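Local coordinates for protein Tae4 (Agrobacterium tumefaciens, PDB 6IJF) that probably cleaves amide bonds in the peptide part of bacterial peptidoglycan, acting as an amidase effector of the type VI secretion system, at residues 11-16 / 50-55; 116-121 / 157-162; 132-137 / 144-149. All coordinates share one frame; numbering follows the deposited sequence. Where two conformers were deposited one is given.

Contact 1: residues 11-16 / 50-55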
ATOM      1  N   SER C  11     -13.310  -7.623  22.394  1.00 42.33           N
ATOM      2  CA  SER C  11     -14.402  -6.631  22.577  1.00 43.63           C
ATOM      3  C   SER C  11     -13.922  -5.484  23.477  1.00 45.33           C
ATOM      4  O   SER C  11     -14.464  -4.379  23.349  1.00 41.94           O
ATOM      5  CB  SER C  11     -15.651  -7.268  23.159  1.00 48.51           C
ATOM      6  OG  SER C  11     -15.477  -7.512  24.559  1.00 44.20           O
ATOM      7  N   ASN C  12     -12.975  -5.730  24.391  1.00 41.11           N
ATOM      8  CA  ASN C  12     -12.491  -4.687  25.344  1.00 41.85           C
ATOM      9  C   ASN C  12     -11.252  -3.932  24.832  1.00 41.15           C
ATOM     10  O   ASN C  12     -10.751  -3.046  25.572  1.00 38.38           O
ATOM     11  CB  ASN C  12     -12.224  -5.319  26.706  1.00 38.76           C
ATOM     12  CG  ASN C  12     -13.509  -5.602  27.462  1.00 43.70           C
ATOM     13  OD1 ASN C  12     -13.623  -6.608  28.183  1.00 41.81           O
ATOM     14  ND2 ASN C  12     -14.458  -4.690  27.351  1.00 34.05           N
ATOM     15  N   TYR C  13     -10.739  -4.274  23.655  1.00 39.34           N
ATOM     16  CA  TYR C  13      -9.442  -3.734  23.153  1.00 36.29           C
ATOM     17  C   TYR C  13      -9.685  -2.437  22.380  1.00 35.76           C
ATOM     18  O   TYR C  13     -10.417  -2.426  21.384  1.00 36.50           O
ATOM     19  CB  TYR C  13      -8.699  -4.778  22.313  1.00 34.89           C
ATOM     20  CG  TYR C  13      -7.433  -4.241  21.677  1.00 35.64           C
ATOM     21  CD1 TYR C  13      -6.236  -4.189  22.372  1.00 36.24           C
ATOM     22  CD2 TYR C  13      -7.445  -3.740  20.386  1.00 34.49           C
ATOM     23  CE1 TYR C  13      -5.091  -3.674  21.804  1.00 35.65           C
ATOM     24  CE2 TYR C  13      -6.290  -3.257  19.784  1.00 35.68           C
ATOM     25  CZ  TYR C  13      -5.109  -3.208  20.500  1.00 38.14           C
ATOM     26  OH  TYR C  13      -4.007  -2.650  19.912  1.00 34.97           O
ATOM     27  N   PRO C  14      -9.054  -1.312  22.779  1.00 37.73           N
ATOM     28  CA  PRO C  14      -9.073  -0.083  21.978  1.00 37.47           C
ATOM     29  C   PRO C  14      -7.961  -0.054  20.915  1.00 39.16           C
ATOM     30  O   PRO C  14      -6.761  -0.078  21.240  1.00 37.99           O
ATOM     31  CB  PRO C  14      -8.899   0.985  23.070  1.00 37.23           C
ATOM     32  CG  PRO C  14      -7.945   0.345  24.037  1.00 33.50           C
ATOM     33  CD  PRO C  14      -8.260  -1.145  24.003  1.00 36.49           C
ATOM     34  N   SER C  15      -8.341  -0.022  19.643  1.00 34.72           N
ATOM     35  CA  SER C  15      -7.396  -0.113  18.504  1.00 35.16           C
ATOM     36  C   SER C  15      -6.833   1.267  18.155  1.00 33.07           C
ATOM     37  O   SER C  15      -7.566   2.273  18.259  1.00 35.61           O
ATOM     38  CB  SER C  15      -8.086  -0.777  17.331  1.00 37.68           C
ATOM     39  OG  SER C  15      -7.328  -0.634  16.134  1.00 35.32           O
ATOM     40  N   SER C  16      -5.584   1.346  17.690  1.00 35.55           N
ATOM     41  CA  SER C  16      -4.985   2.594  17.138  1.00 35.45           C
ATOM     42  C   SER C  16      -5.247   2.722  15.622  1.00 34.35           C
ATOM     43  O   SER C  16      -4.762   3.706  15.011  1.00 38.02           O
ATOM     44  CB  SER C  16      -3.493   2.669  17.436  1.00 38.55           C
ATOM     45  OG  SER C  16      -2.844   1.515  16.973  1.00 42.07           O
ATOM     46  N   ILE C  50      -0.220  -0.194  26.570  1.00 34.25           N
ATOM     47  CA  ILE C  50      -1.404   0.456  27.227  1.00 35.99           C
ATOM     48  C   ILE C  50      -2.700  -0.175  26.700  1.00 37.30           C
ATOM     49  O   ILE C  50      -3.585  -0.565  27.496  1.00 37.67           O
ATOM     50  CB  ILE C  50      -1.392   1.975  26.984  1.00 35.66           C
ATOM     51  CG1 ILE C  50      -0.135   2.625  27.552  1.00 39.33           C
ATOM     52  CG2 ILE C  50      -2.649   2.623  27.533  1.00 37.66           C
ATOM     53  CD1 ILE C  50       0.121   4.024  27.026  1.00 41.59           C
ATOM     54  N   ARG C  51      -2.813  -0.306  25.382  1.00 38.20           N
ATOM     55  CA  ARG C  51      -4.062  -0.799  24.747  1.00 38.44           C
ATOM     56  C   ARG C  51      -4.275  -2.258  25.154  1.00 35.66           C
ATOM     57  O   ARG C  51      -5.410  -2.630  25.530  1.00 37.54           O
ATOM     58  CB  ARG C  51      -4.004  -0.572  23.229  1.00 32.07           C
ATOM     59  CG  ARG C  51      -3.967   0.897  22.862  1.00 32.56           C
ATOM     60  CD  ARG C  51      -3.737   1.149  21.379  1.00 31.26           C
ATOM     61  NE  ARG C  51      -3.713   2.567  21.073  1.00 35.36           N
ATOM     62  CZ  ARG C  51      -4.796   3.304  20.834  1.00 33.41           C
ATOM     63  NH1 ARG C  51      -5.996   2.749  20.893  1.00 35.10           N
ATOM     64  NH2 ARG C  51      -4.666   4.573  20.501  1.00 35.05           N
ATOM     65  N   VAL C  52      -3.221  -3.085  25.138  1.00 37.85           N
ATOM     66  CA  VAL C  52      -3.371  -4.513  25.548  1.00 35.16           C
ATOM     67  C   VAL C  52      -3.654  -4.606  27.061  1.00 36.71           C
ATOM     68  O   VAL C  52      -4.552  -5.417  27.444  1.00 38.48           O
ATOM     69  CB  VAL C  52      -2.182  -5.381  25.102  1.00 37.67           C
ATOM     70  CG1 VAL C  52      -2.270  -6.775  25.729  1.00 34.62           C
ATOM     71  CG2 VAL C  52      -2.115  -5.487  23.577  1.00 34.41           C
ATOM     72  N   SER C  53      -2.983  -3.812  27.891  1.00 37.31           N
ATOM     73  CA  SER C  53      -3.261  -3.743  29.366  1.00 39.95           C
ATOM     74  C   SER C  53      -4.749  -3.471  29.611  1.00 35.66           C
ATOM     75  O   SER C  53      -5.390  -4.230  30.359  1.00 38.16           O
ATOM     76  CB  SER C  53      -2.430  -2.687  30.049  1.00 38.89           C
ATOM     77  OG  SER C  53      -1.056  -2.940  29.946  1.00 38.73           O
ATOM     78  N   ILE C  54      -5.321  -2.487  28.922  1.00 41.48           N
ATOM     79  CA  ILE C  54      -6.745  -2.065  29.114  1.00 37.82           C
ATOM     80  C   ILE C  54      -7.681  -3.214  28.739  1.00 40.03           C
ATOM     81  O   ILE C  54      -8.643  -3.476  29.503  1.00 38.87           O
ATOM     82  CB  ILE C  54      -7.028  -0.783  28.327  1.00 42.26           C
ATOM     83  CG1 ILE C  54      -6.344   0.389  29.015  1.00 41.88           C
ATOM     84  CG2 ILE C  54      -8.520  -0.561  28.163  1.00 46.32           C
ATOM     85  CD1 ILE C  54      -6.195   1.611  28.167  1.00 48.46           C
ATOM     86  N   ALA C  55      -7.403  -3.904  27.632  1.00 38.24           N
ATOM     87  CA  ALA C  55      -8.203  -5.065  27.205  1.00 38.36           C
ATOM     88  C   ALA C  55      -8.283  -6.092  28.356  1.00 36.90           C
ATOM     89  O   ALA C  55      -9.406  -6.602  28.646  1.00 36.78           O
ATOM     90  CB  ALA C  55      -7.643  -5.661  25.942  1.00 40.01           C
TER
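Arg51 reaches out from its helix to the backbone of the 11-16 loop, where its NH1 donates a hydrogen bond to Pro14 O at 2.9 Å. The bond is fairly straight, with 163° at the hydrogen. The oxygen lies close to the guanidinium plane, whereas NH1 sits above the carbonyl plane, 73° out of it, and therefore uses neither in-plane lone pair. Ser16 covers one face of the same guanidinium, its CB lying 3.5 Å above the plane and towards the rim. The aliphatic part of Arg51 packs as well. Tyr13 lies against it obliquely, CE1 being 3.6 Å from Arg51 CB, and Pro14 CG approaches the same carbon at 4.1 Å. Val52 N and Ala55 CB lie at the edge of the tyrosine ring, whose CE1 is 3.9 Å from Val52 CG2. Tyr13 CB packs on Ala55 CB at 3.9 Å, and Pro14 CD touches Ile54 CG2 at 4.2 Å. Successive loop residues thus follow the helix turns.

Two features set these positions. With CG anti to the carbonyl carbon and an extended chain from CG to NE, Arg51 runs past Pro14 to the end of the loop segment. Its NE bonds Thr47 OG1 and its NH2 Leu24 O, so all three nitrogens are engaged and the plane's orientation is fixed. Tyr13 has CG anti to the backbone N (chi1 175°), which sends the ring along the helix to Arg51 and puts OH in a hydrogen bond with Ser147 OG.

The contact is buried and joins the loop after helix 6-11 to helix 48-58. Leu29 of helix 26-33 touches Pro14, Arg51 and Ile54, while on strand 131-137 Val52 meets Ile133, and Tyr13 meets Leu135 and Asp134, the latter in the probable Cys-His-Asp site.

Contact 2: residues 116-121 / 157-162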
ATOM      1  N   ASN C 116      -6.695 -17.555  17.237  1.00 39.97           N
ATOM      2  CA  ASN C 116      -6.809 -16.161  17.714  1.00 40.14           C
ATOM      3  C   ASN C 116      -6.003 -16.095  19.009  1.00 37.95           C
ATOM      4  O   ASN C 116      -5.914 -17.121  19.732  1.00 41.89           O
ATOM      5  CB  ASN C 116      -8.259 -15.736  17.948  1.00 42.89           C
ATOM      6  CG  ASN C 116      -9.188 -16.027  16.790  1.00 48.17           C
ATOM      7  OD1 ASN C 116     -10.279 -16.565  16.985  1.00 56.42           O
ATOM      8  ND2 ASN C 116      -8.800 -15.653  15.588  1.00 42.82           N
ATOM      9  N   GLY C 117      -5.408 -14.951  19.287  1.00 36.02           N
ATOM     10  CA  GLY C 117      -4.693 -14.773  20.558  1.00 37.64           C
ATOM     11  C   GLY C 117      -3.927 -13.486  20.640  1.00 33.77           C
ATOM     12  O   GLY C 117      -4.334 -12.494  20.007  1.00 39.04           O
ATOM     13  N   VAL C 118      -2.923 -13.472  21.500  1.00 35.91           N
ATOM     14  CA  VAL C 118      -2.055 -12.291  21.737  1.00 36.94           C
ATOM     15  C   VAL C 118      -0.786 -12.527  20.939  1.00 33.14           C
ATOM     16  O   VAL C 118      -0.373 -13.690  20.843  1.00 36.97           O
ATOM     17  CB  VAL C 118      -1.742 -12.107  23.234  1.00 36.14           C
ATOM     18  CG1 VAL C 118      -0.827 -10.921  23.458  1.00 36.75           C
ATOM     19  CG2 VAL C 118      -3.017 -11.991  24.051  1.00 40.39           C
ATOM     20  N   VAL C 119      -0.226 -11.481  20.359  1.00 35.44           N
ATOM     21  CA  VAL C 119       0.993 -11.605  19.517  1.00 37.27           C
ATOM     22  C   VAL C 119       1.973 -10.514  19.928  1.00 34.11           C
ATOM     23  O   VAL C 119       1.534  -9.380  20.138  1.00 35.58           O
ATOM     24  CB  VAL C 119       0.670 -11.554  18.011  1.00 37.72           C
ATOM     25  CG1 VAL C 119       0.016 -10.244  17.604  1.00 37.48           C
ATOM     26  CG2 VAL C 119       1.911 -11.846  17.185  1.00 35.95           C
ATOM     27  N   ALA C 120       3.252 -10.860  19.985  1.00 34.60           N
ATOM     28  CA  ALA C 120       4.363  -9.927  20.231  1.00 35.14           C
ATOM     29  C   ALA C 120       5.350 -10.027  19.080  1.00 35.33           C
ATOM     30  O   ALA C 120       5.828 -11.139  18.798  1.00 41.04           O
ATOM     31  CB  ALA C 120       5.003 -10.258  21.548  1.00 40.26           C
ATOM     32  N   PHE C 121       5.575  -8.902  18.415  1.00 35.57           N
ATOM     33  CA  PHE C 121       6.562  -8.703  17.332  1.00 37.40           C
ATOM     34  C   PHE C 121       7.784  -8.087  17.999  1.00 44.79           C
ATOM     35  O   PHE C 121       7.707  -6.909  18.390  1.00 36.64           O
ATOM     36  CB  PHE C 121       5.984  -7.831  16.221  1.00 38.09           C
ATOM     37  CG  PHE C 121       4.700  -8.352  15.616  1.00 36.28           C
ATOM     38  CD1 PHE C 121       4.713  -9.298  14.596  1.00 36.01           C
ATOM     39  CD2 PHE C 121       3.476  -7.872  16.040  1.00 37.33           C
ATOM     40  CE1 PHE C 121       3.530  -9.762  14.048  1.00 34.76           C
ATOM     41  CE2 PHE C 121       2.294  -8.305  15.460  1.00 35.03           C
ATOM     42  CZ  PHE C 121       2.315  -9.265  14.482  1.00 35.21           C
ATOM     43  N   TRP C 157       6.111 -13.844  18.869  1.00 35.84           N
ATOM     44  CA  TRP C 157       5.541 -14.745  19.893  1.00 36.32           C
ATOM     45  C   TRP C 157       4.031 -14.753  19.734  1.00 39.55           C
ATOM     46  O   TRP C 157       3.412 -13.668  19.684  1.00 39.92           O
ATOM     47  CB  TRP C 157       5.940 -14.322  21.303  1.00 39.43           C
ATOM     48  CG  TRP C 157       7.399 -14.404  21.598  1.00 47.27           C
ATOM     49  CD1 TRP C 157       8.352 -15.091  20.907  1.00 48.55           C
ATOM     50  CD2 TRP C 157       8.055 -13.832  22.740  1.00 45.97           C
ATOM     51  NE1 TRP C 157       9.562 -14.958  21.526  1.00 46.40           N
ATOM     52  CE2 TRP C 157       9.414 -14.191  22.652  1.00 52.09           C
ATOM     53  CE3 TRP C 157       7.629 -13.053  23.818  1.00 48.48           C
ATOM     54  CZ2 TRP C 157      10.350 -13.798  23.611  1.00 48.92           C
ATOM     55  CZ3 TRP C 157       8.552 -12.651  24.756  1.00 53.79           C
ATOM     56  CH2 TRP C 157       9.896 -13.018  24.651  1.00 57.44           C
ATOM     57  N   PHE C 158       3.451 -15.936  19.708  1.00 35.02           N
ATOM     58  CA  PHE C 158       1.982 -16.124  19.649  1.00 36.89           C
ATOM     59  C   PHE C 158       1.510 -16.907  20.872  1.00 38.70           C
ATOM     60  O   PHE C 158       1.987 -18.031  21.105  1.00 41.02           O
ATOM     61  CB  PHE C 158       1.609 -16.838  18.356  1.00 35.32           C
ATOM     62  CG  PHE C 158       0.136 -17.044  18.207  1.00 34.92           C
ATOM     63  CD1 PHE C 158      -0.731 -15.983  18.347  1.00 34.49           C
ATOM     64  CD2 PHE C 158      -0.386 -18.311  17.969  1.00 41.97           C
ATOM     65  CE1 PHE C 158      -2.102 -16.171  18.256  1.00 34.06           C
ATOM     66  CE2 PHE C 158      -1.757 -18.498  17.870  1.00 41.28           C
ATOM     67  CZ  PHE C 158      -2.611 -17.425  18.003  1.00 36.14           C
ATOM     68  N   TRP C 159       0.547 -16.343  21.597  1.00 39.70           N
ATOM     69  CA  TRP C 159      -0.224 -17.037  22.673  1.00 40.07           C
ATOM     70  C   TRP C 159      -1.637 -17.327  22.177  1.00 43.20           C
ATOM     71  O   TRP C 159      -2.476 -16.428  22.137  1.00 37.91           O
ATOM     72  CB  TRP C 159      -0.295 -16.159  23.912  1.00 40.99           C
ATOM     73  CG  TRP C 159       0.994 -15.824  24.594  1.00 39.31           C
ATOM     74  CD1 TRP C 159       1.561 -16.525  25.610  1.00 40.05           C
ATOM     75  CD2 TRP C 159       1.797 -14.636  24.442  1.00 37.18           C
ATOM     76  NE1 TRP C 159       2.670 -15.880  26.078  1.00 38.70           N
ATOM     77  CE2 TRP C 159       2.818 -14.697  25.416  1.00 37.13           C
ATOM     78  CE3 TRP C 159       1.755 -13.521  23.605  1.00 35.75           C
ATOM     79  CZ2 TRP C 159       3.810 -13.734  25.519  1.00 39.59           C
ATOM     80  CZ3 TRP C 159       2.716 -12.555  23.735  1.00 40.56           C
ATOM     81  CH2 TRP C 159       3.732 -12.655  24.678  1.00 39.61           C
ATOM     82  N   PRO C 160      -1.964 -18.574  21.774  1.00 43.47           N
ATOM     83  CA  PRO C 160      -3.322 -18.894  21.329  1.00 44.97           C
ATOM     84  C   PRO C 160      -4.330 -18.863  22.494  1.00 44.77           C
ATOM     85  O   PRO C 160      -3.955 -19.250  23.563  1.00 44.75           O
ATOM     86  CB  PRO C 160      -3.191 -20.310  20.751  1.00 44.72           C
ATOM     87  CG  PRO C 160      -1.995 -20.886  21.447  1.00 46.35           C
ATOM     88  CD  PRO C 160      -1.056 -19.730  21.724  1.00 43.81           C
ATOM     89  N   LEU C 161      -5.543 -18.359  22.259  1.00 48.37           N
ATOM     90  CA  LEU C 161      -6.657 -18.290  23.245  1.00 48.19           C
ATOM     91  C   LEU C 161      -7.946 -18.882  22.658  1.00 51.62           C
ATOM     92  O   LEU C 161      -8.834 -19.330  23.421  1.00 57.92           O
ATOM     93  CB  LEU C 161      -6.875 -16.824  23.621  1.00 43.42           C
ATOM     94  CG  LEU C 161      -5.751 -16.177  24.409  1.00 48.44           C
ATOM     95  CD1 LEU C 161      -6.126 -14.749  24.707  1.00 46.95           C
ATOM     96  CD2 LEU C 161      -5.429 -16.945  25.694  1.00 53.79           C
ATOM     97  N   GLN C 162      -8.097 -18.802  21.341  1.00 47.21           N
ATOM     98  CA  GLN C 162      -9.235 -19.360  20.555  1.00 71.30           C
ATOM     99  C   GLN C 162      -8.652 -20.054  19.305  1.00 78.47           C
ATOM    100  O   GLN C 162      -7.505 -19.699  18.894  1.00 61.56           O
ATOM    101  CB  GLN C 162     -10.199 -18.228  20.147  1.00 67.20           C
ATOM    102  CG  GLN C 162     -11.632 -18.687  19.920  1.00 80.39           C
ATOM    103  CD  GLN C 162     -12.591 -17.539  20.119  1.00 78.79           C
ATOM    104  OE1 GLN C 162     -12.634 -16.614  19.314  1.00 75.53           O
ATOM    105  NE2 GLN C 162     -13.338 -17.571  21.216  1.00 80.91           N
TER
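Val118 and Trp159 face each other as a hydrogen-bonded pair of two antiparallel strands inside the five-stranded sheet, with a classic beta bulge at one end of the pairing. The indole stands with its six-membered ring beside the valine, CE3 lying 3.7 Å from Val118 CG1, and the Val118 carbonyl is met at the ring edge. Trp159 CG lies anti to its carbonyl carbon (chi1 -63°), which brings the benzo ring alongside Ala120, two residues on from Val118, whose CB is 3.9 Å from Trp159 CZ3 in the case of Ala120. Trp157, on the same face, packs on Ala120 mainly through its CB, because its indole leads away from the partner strand. From the corner at the bulge, Leu161 CD1 approaches Val118 CG2 at 4.2 Å.

Phe158 occupies the other face with Val119. Its CG is anti to the backbone N (chi1 -179°), and the ring swings over towards Gly117, whose N lies at the ring edge, 3.7 Å from Phe158 CE1, with Gly117 CA as near; Pro160 N lies over the centre of one ring face. Trp159 NE1 is hydrogen-bonded to Gly98 O, and helix 84-92 packs on the tryptophan face.

At the bulge, Leu161 and Gln162 are both opposite Asn116. Its carbonyl oxygen takes two hydrogen bonds there, from Leu161 N at 2.8 Å in the carbonyl plane and from Gln162 N at 3.2 Å above it.

Contact 3: residues 132-137 / 144-149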
ATOM      1  N   HIS C 132       6.147  -4.604  19.214  1.00 40.14           N
ATOM      2  CA  HIS C 132       4.690  -4.332  19.153  1.00 34.64           C
ATOM      3  C   HIS C 132       3.971  -5.523  19.755  1.00 34.88           C
ATOM      4  O   HIS C 132       4.303  -6.670  19.412  1.00 36.74           O
ATOM      5  CB  HIS C 132       4.253  -4.070  17.708  1.00 37.37           C
ATOM      6  CG  HIS C 132       2.799  -3.777  17.566  1.00 34.48           C
ATOM      7  ND1 HIS C 132       2.250  -2.618  18.053  1.00 37.03           N
ATOM      8  CD2 HIS C 132       1.790  -4.497  17.019  1.00 37.88           C
ATOM      9  CE1 HIS C 132       0.944  -2.626  17.814  1.00 39.90           C
ATOM     10  NE2 HIS C 132       0.640  -3.757  17.153  1.00 36.89           N
ATOM     11  N   ILE C 133       3.018  -5.249  20.634  1.00 33.60           N
ATOM     12  CA  ILE C 133       2.123  -6.303  21.182  1.00 33.08           C
ATOM     13  C   ILE C 133       0.681  -5.954  20.835  1.00 35.62           C
ATOM     14  O   ILE C 133       0.340  -4.740  20.782  1.00 31.86           O
ATOM     15  CB  ILE C 133       2.381  -6.467  22.691  1.00 32.73           C
ATOM     16  CG1 ILE C 133       1.719  -7.738  23.197  1.00 32.22           C
ATOM     17  CG2 ILE C 133       1.982  -5.210  23.470  1.00 35.80           C
ATOM     18  CD1 ILE C 133       2.194  -8.152  24.567  1.00 37.69           C
ATOM     19  N   ASP C 134      -0.120  -6.967  20.533  1.00 35.87           N
ATOM     20  CA  ASP C 134      -1.424  -6.740  19.878  1.00 35.08           C
ATOM     21  C   ASP C 134      -2.242  -8.013  20.044  1.00 35.10           C
ATOM     22  O   ASP C 134      -1.722  -9.005  20.581  1.00 37.44           O
ATOM     23  CB  ASP C 134      -1.233  -6.374  18.393  1.00 31.39           C
ATOM     24  CG  ASP C 134      -2.316  -5.494  17.791  1.00 32.48           C
ATOM     25  OD1 ASP C 134      -3.463  -5.560  18.257  1.00 34.20           O
ATOM     26  OD2 ASP C 134      -1.983  -4.685  16.921  1.00 38.16           O
ATOM     27  N   LEU C 135      -3.496  -7.949  19.619  1.00 36.87           N
ATOM     28  CA  LEU C 135      -4.395  -9.115  19.487  1.00 33.90           C
ATOM     29  C   LEU C 135      -4.488  -9.471  18.018  1.00 37.54           C
ATOM     30  O   LEU C 135      -4.518  -8.579  17.163  1.00 37.99           O
ATOM     31  CB  LEU C 135      -5.803  -8.794  20.020  1.00 34.66           C
ATOM     32  CG  LEU C 135      -5.867  -8.287  21.467  1.00 39.39           C
ATOM     33  CD1 LEU C 135      -7.291  -8.174  21.924  1.00 43.20           C
ATOM     34  CD2 LEU C 135      -5.055  -9.149  22.419  1.00 39.12           C
ATOM     35  N   VAL C 136      -4.544 -10.751  17.725  1.00 34.47           N
ATOM     36  CA  VAL C 136      -4.532 -11.210  16.317  1.00 41.34           C
ATOM     37  C   VAL C 136      -5.660 -12.216  16.127  1.00 36.50           C
ATOM     38  O   VAL C 136      -5.940 -12.992  17.060  1.00 39.99           O
ATOM     39  CB  VAL C 136      -3.151 -11.767  15.935  1.00 39.31           C
ATOM     40  CG1 VAL C 136      -2.734 -12.969  16.775  1.00 41.11           C
ATOM     41  CG2 VAL C 136      -3.087 -12.094  14.434  1.00 44.15           C
ATOM     42  N   ARG C 137      -6.303 -12.148  14.970  1.00 43.80           N
ATOM     43  CA  ARG C 137      -7.255 -13.167  14.466  1.00 45.72           C
ATOM     44  C   ARG C 137      -6.641 -13.830  13.234  1.00 38.69           C
ATOM     45  O   ARG C 137      -6.368 -13.122  12.251  1.00 38.50           O
ATOM     46  CB  ARG C 137      -8.602 -12.525  14.104  1.00 47.18           C
ATOM     47  CG  ARG C 137      -9.369 -11.953  15.283  1.00 52.50           C
ATOM     48  CD  ARG C 137     -10.717 -11.425  14.758  1.00 59.42           C
ATOM     49  NE  ARG C 137     -11.583 -11.071  15.873  1.00 65.40           N
ATOM     50  CZ  ARG C 137     -12.236 -11.932  16.643  1.00 63.55           C
ATOM     51  NH1 ARG C 137     -12.196 -13.229  16.396  1.00 60.22           N
ATOM     52  NH2 ARG C 137     -12.967 -11.490  17.657  1.00 70.12           N
ATOM     53  N   GLN C 144      -4.929 -10.865  10.870  1.00 39.67           N
ATOM     54  CA  GLN C 144      -5.371  -9.485  11.100  1.00 44.07           C
ATOM     55  C   GLN C 144      -5.111  -9.158  12.571  1.00 40.15           C
ATOM     56  O   GLN C 144      -5.712  -9.766  13.462  1.00 38.43           O
ATOM     57  CB  GLN C 144      -6.788  -9.226  10.551  1.00 55.66           C
ATOM     58  CG  GLN C 144      -6.720  -8.134   9.464  1.00 67.32           C
ATOM     59  CD  GLN C 144      -7.657  -8.317   8.296  1.00 78.06           C
ATOM     60  OE1 GLN C 144      -8.076  -9.432   8.002  1.00 86.86           O
ATOM     61  NE2 GLN C 144      -8.005  -7.218   7.635  1.00 68.91           N
ATOM     62  N   CYS C 145      -4.185  -8.238  12.788  1.00 39.53           N
ATOM     63  CA  CYS C 145      -3.945  -7.635  14.112  1.00 41.70           C
ATOM     64  C   CYS C 145      -4.970  -6.523  14.307  1.00 37.92           C
ATOM     65  O   CYS C 145      -5.321  -5.813  13.340  1.00 35.23           O
ATOM     66  CB  CYS C 145      -2.492  -7.198  14.230  1.00 41.25           C
ATOM     67  SG  CYS C 145      -1.325  -8.581  14.065  1.00 45.72           S
ATOM     68  N   ALA C 146      -5.362  -6.321  15.545  1.00 37.58           N
ATOM     69  CA  ALA C 146      -6.351  -5.301  15.939  1.00 39.45           C
ATOM     70  C   ALA C 146      -5.821  -3.894  15.650  1.00 36.54           C
ATOM     71  O   ALA C 146      -6.637  -3.045  15.217  1.00 37.68           O
ATOM     72  CB  ALA C 146      -6.726  -5.499  17.388  1.00 40.16           C
ATOM     73  N   SER C 147      -4.528  -3.637  15.878  1.00 36.48           N
ATOM     74  CA  SER C 147      -3.894  -2.321  15.632  1.00 31.80           C
ATOM     75  C   SER C 147      -2.892  -2.352  14.472  1.00 35.08           C
ATOM     76  O   SER C 147      -2.967  -1.457  13.603  1.00 37.96           O
ATOM     77  CB  SER C 147      -3.256  -1.793  16.869  1.00 35.91           C
ATOM     78  OG  SER C 147      -4.214  -1.270  17.731  1.00 35.19           O
ATOM     79  N   ALA C 148      -1.970  -3.309  14.429  1.00 35.40           N
ATOM     80  CA  ALA C 148      -0.938  -3.368  13.371  1.00 40.42           C
ATOM     81  C   ALA C 148      -0.166  -4.675  13.478  1.00 39.43           C
ATOM     82  O   ALA C 148       0.011  -5.150  14.594  1.00 35.97           O
ATOM     83  CB  ALA C 148       0.000  -2.188  13.555  1.00 42.40           C
ATOM     84  N   CYS C 149       0.307  -5.217  12.370  1.00 40.71           N
ATOM     85  CA  CYS C 149       1.193  -6.411  12.351  0.52 40.11           C
ATOM     86  C   CYS C 149       2.585  -5.944  11.888  1.00 42.90           C
ATOM     87  O   CYS C 149       2.664  -5.017  11.055  1.00 41.11           O
ATOM     88  CB  CYS C 149       0.627  -7.530  11.469  0.52 46.88           C
ATOM     89  SG  CYS C 149       0.556  -6.965   9.768  0.52 52.66           S
TER
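Asp134 turns its carboxylate to the turn at 147-148, where backbone N-H groups grip it. OD2 accepts from Ser147 N at 2.9 Å on its syn lone pair and from Ala148 N at 2.8 Å, which arrives nearly in line with the C-O bond. A weak bond from Ser147 N also reaches OD1. The same OD2 takes a third donor from within its own strand, His132 NE2 at 2.8 Å, on the anti side and 31° out of the carboxylate plane. Asp134 OD1 is bonded by Leu135 N through its anti lone pair, so both oxygens are tied down and the carboxylate has little freedom to rotate. The imidazole is fixed, with OD2 at its edge, close to the ring plane; His132 CG lies anti to the backbone N (chi1 -180°), which carries the ring towards the turn. Tyr150 meets this ring edge-to-face. This His-carboxylate pair, with Cys48 beside His132, is consistent with part of a papain-like Cys-His-Asp triad.

Main-chain bonds make the rest of the pairing. Strands 131-137 and 144-145 form a beta hairpin at one margin of the antiparallel sheet, in which Arg137 and Gln144 are a hydrogen-bonded pair and Val136 and Cys145 a non-hydrogen-bonded one. Beyond it, Ala146 N still bonds Leu135 O at 2.9 Å as the chain leaves the strand.

Apolar contacts are few. Val136 CG2 lies 3.9 Å from Cys145 SG on their shared face, and Leu135 CB lies 4.3 Å from Ala146 CB. Cys145 and Cys149 form a disulfide, but in one of two Cys149 conformers its SG is 5.0 Å from Cys145 SG, so the bond presumably belongs to the other. Gln144 points its side-chain end away from the hairpin, and its NE2 is hydrogen-bonded to the backbone of another protein chain.

In the fold
Contacts 2 and 3 belong to one sheet, since strands 116-122 and 131-137 are neighbours in it; Phe121 N bonds His132 O at 2.8 Å, and contact 3 is nested within the chain loop closed by contact 2. Contact 1, whose centre is about 11 Å from that of contact 3, meets it through Ser15 OG and Ala146 O, 2.7 Å apart, and through Tyr13 CE2 and Ala146 CB, 3.3 Å apart. Contacts 1 and 2 do not touch. Cys48 begins the helix of contact 1 and lies against His132; with Asp134 the three are arranged as in a Cys-His-Asp triad and probably form one, consistent with an active site of the papain-like clan between helix and sheet.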